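Local coordinates for hypothetical protein BP2299 (Bordetella pertussis Tohama I, PDB 2FQP), which is of unknown function but binds a zinc ion within a cupin-type double-stranded beta-helix, at residues A[43-48]-A[88-93]. Sequence-based numbering, arbitrary orientation.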
loop_
_atom_site.group_PDB
_atom_site.type_symbol
_atom_site.label_atom_id
_atom_site.label_comp_id
_atom_site.label_asym_id
_atom_site.label_seq_id
_atom_site.Cartn_x
_atom_site.Cartn_y
_atom_site.Cartn_z
ATOM N N VAL A 43 -3.262 0.418 2.748
ATOM C CA VAL A 43 -3.470 0.318 1.309
ATOM C C VAL A 43 -4.358 -0.893 1.015
ATOM O O VAL A 43 -3.895 -2.020 1.065
ATOM C CB VAL A 43 -2.131 0.133 0.536
ATOM C CG1 VAL A 43 -2.409 0.138 -0.952
ATOM C CG2 VAL A 43 -1.094 1.241 0.885
ATOM N N PRO A 44 -5.652 -0.663 0.742
ATOM C CA PRO A 44 -6.494 -1.803 0.435
ATOM C C PRO A 44 -6.100 -2.507 -0.857
ATOM O O PRO A 44 -5.754 -1.846 -1.841
ATOM C CB PRO A 44 -7.892 -1.175 0.302
ATOM C CG PRO A 44 -7.801 0.102 1.010
ATOM C CD PRO A 44 -6.424 0.586 0.708
HETATM N N MSE A 45 -6.160 -3.829 -0.846
HETATM C CA MSE A 45 -5.870 -4.650 -2.029
HETATM C C MSE A 45 -7.155 -5.222 -2.624
HETATM O O MSE A 45 -7.130 -5.862 -3.664
HETATM C CB MSE A 45 -4.902 -5.772 -1.672
HETATM C CG MSE A 45 -3.555 -5.383 -1.150
HETATM SE SE MSE A 45 -2.591 -4.076 -2.265
HETATM C CE MSE A 45 -2.692 -5.096 -3.825
ATOM N N THR A 46 -8.267 -5.000 -1.929
ATOM C CA THR A 46 -9.578 -5.497 -2.244
ATOM C C THR A 46 -10.524 -4.324 -2.138
ATOM O O THR A 46 -10.391 -3.484 -1.258
ATOM C CB THR A 46 -10.043 -6.530 -1.215
ATOM O OG1 THR A 46 -9.055 -7.562 -1.077
ATOM C CG2 THR A 46 -11.384 -7.098 -1.611
ATOM N N THR A 47 -11.481 -4.246 -3.045
ATOM C CA THR A 47 -12.553 -3.250 -2.896
ATOM C C THR A 47 -13.694 -3.929 -2.178
ATOM O O THR A 47 -14.178 -5.002 -2.615
ATOM C CB THR A 47 -12.999 -2.740 -4.251
ATOM O OG1 THR A 47 -11.893 -2.062 -4.862
ATOM C CG2 THR A 47 -14.221 -1.801 -4.135
ATOM N N GLY A 48 -14.132 -3.346 -1.081
ATOM C CA GLY A 48 -15.207 -3.959 -0.310
ATOM C C GLY A 48 -15.388 -3.327 1.039
ATOM O O GLY A 48 -14.536 -2.528 1.450
ATOM N N VAL A 88 -8.244 -8.298 1.557
ATOM C CA VAL A 88 -6.813 -8.118 1.803
ATOM C C VAL A 88 -6.461 -6.628 1.838
ATOM O O VAL A 88 -6.980 -5.853 1.056
ATOM C CB VAL A 88 -5.989 -8.837 0.714
ATOM C CG1 VAL A 88 -4.473 -8.679 0.982
ATOM C CG2 VAL A 88 -6.391 -10.310 0.611
ATOM N N PHE A 89 -5.635 -6.240 2.811
ATOM C CA PHE A 89 -4.989 -4.941 2.824
ATOM C C PHE A 89 -3.561 -5.026 3.326
ATOM O O PHE A 89 -3.176 -5.983 4.005
ATOM C CB PHE A 89 -5.791 -3.828 3.561
ATOM C CG PHE A 89 -5.988 -4.030 5.057
ATOM C CD1 PHE A 89 -4.960 -3.718 5.985
ATOM C CD2 PHE A 89 -7.242 -4.374 5.564
ATOM C CE1 PHE A 89 -5.193 -3.862 7.372
ATOM C CE2 PHE A 89 -7.466 -4.488 6.921
ATOM C CZ PHE A 89 -6.450 -4.253 7.826
ATOM N N VAL A 90 -2.781 -4.028 2.919
ATOM C CA VAL A 90 -1.423 -3.863 3.346
ATOM C C VAL A 90 -1.383 -2.685 4.329
ATOM O O VAL A 90 -1.864 -1.593 4.021
ATOM C CB VAL A 90 -0.452 -3.661 2.151
ATOM C CG1 VAL A 90 0.956 -3.281 2.641
ATOM C CG2 VAL A 90 -0.395 -4.948 1.326
ATOM N N GLU A 91 -0.843 -2.959 5.511
ATOM C CA GLU A 91 -0.752 -1.992 6.577
ATOM C C GLU A 91 0.713 -1.589 6.794
ATOM O O GLU A 91 1.574 -2.435 6.974
ATOM C CB GLU A 91 -1.358 -2.568 7.869
ATOM C CG GLU A 91 -1.675 -1.525 8.931
ATOM C CD GLU A 91 -2.674 -2.084 9.990
ATOM O OE1 GLU A 91 -2.215 -2.722 10.939
ATOM O OE2 GLU A 91 -3.896 -1.936 9.806
ATOM N N ILE A 92 0.972 -0.282 6.748
ATOM C CA ILE A 92 2.339 0.275 6.860
ATOM C C ILE A 92 2.420 1.081 8.141
ATOM O O ILE A 92 1.826 2.156 8.246
ATOM C CB ILE A 92 2.704 1.193 5.671
ATOM C CG1 ILE A 92 2.648 0.441 4.352
ATOM C CG2 ILE A 92 4.119 1.767 5.837
ATOM C CD1 ILE A 92 1.492 0.820 3.488
ATOM N N GLU A 93 3.097 0.531 9.138
ATOM C CA GLU A 93 3.201 1.195 10.433
ATOM C C GLU A 93 4.515 1.981 10.436
ATOM O O GLU A 93 5.572 1.473 10.007
ATOM C CB GLU A 93 3.157 0.200 11.591
ATOM C CG GLU A 93 1.862 -0.575 11.736
ATOM C CD GLU A 93 1.944 -1.465 12.927
ATOM O OE1 GLU A 93 2.547 -2.549 12.794
ATOM O OE2 GLU A 93 1.479 -1.059 14.008
#
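Val43 and Pro44, the end of strand 40-44, pair antiparallel with Val90 and Phe89 of strand 87-94, a buried pairing of two neighbouring strands inside one sheet of the cupin double-stranded beta-helix. Val43 and Val90 form the hydrogen-bonded pair: Val43 N gives to Val90 O at 2.8 Å, and Val90 N returns a bond to Val43 O at 3.0 Å. Pro44 and Phe89 follow as the non-hydrogen-bonded pair, with Phe89 CB resting against Pro44 CA at 3.8 Å. Beyond the strand end, selenomethionine Met45 still donates from its N to Val88 O (2.9 Å), with a less straight N-H...O angle of 153°. Thr46 then turns a side chain to the job of the backbone: a chi1 of -53° sets OG1 beside its own backbone N, where it accepts from Val88 N at 2.9 Å.

The two faces differ. Phe89 points to the zinc side, its side chain about 6 Å from the metal at nearest atoms and its ring meeting those of Trp23 and Phe25. On the other face, Met45 CG lies 4.0 Å from Val90 CG2, and Val43 CG2 touches Ile92 CD1 at 3.7 Å; Val43, Met45, Val90 and Ile92 also pack on the second subunit, whose Arg65 bonds to Met45 O. The chemistry thus implies that backbone bonds, extended by one threonine hydroxyl, fix the pairing, while the Phe89 side borders the zinc site and the opposite, apolar face packs against the second subunit.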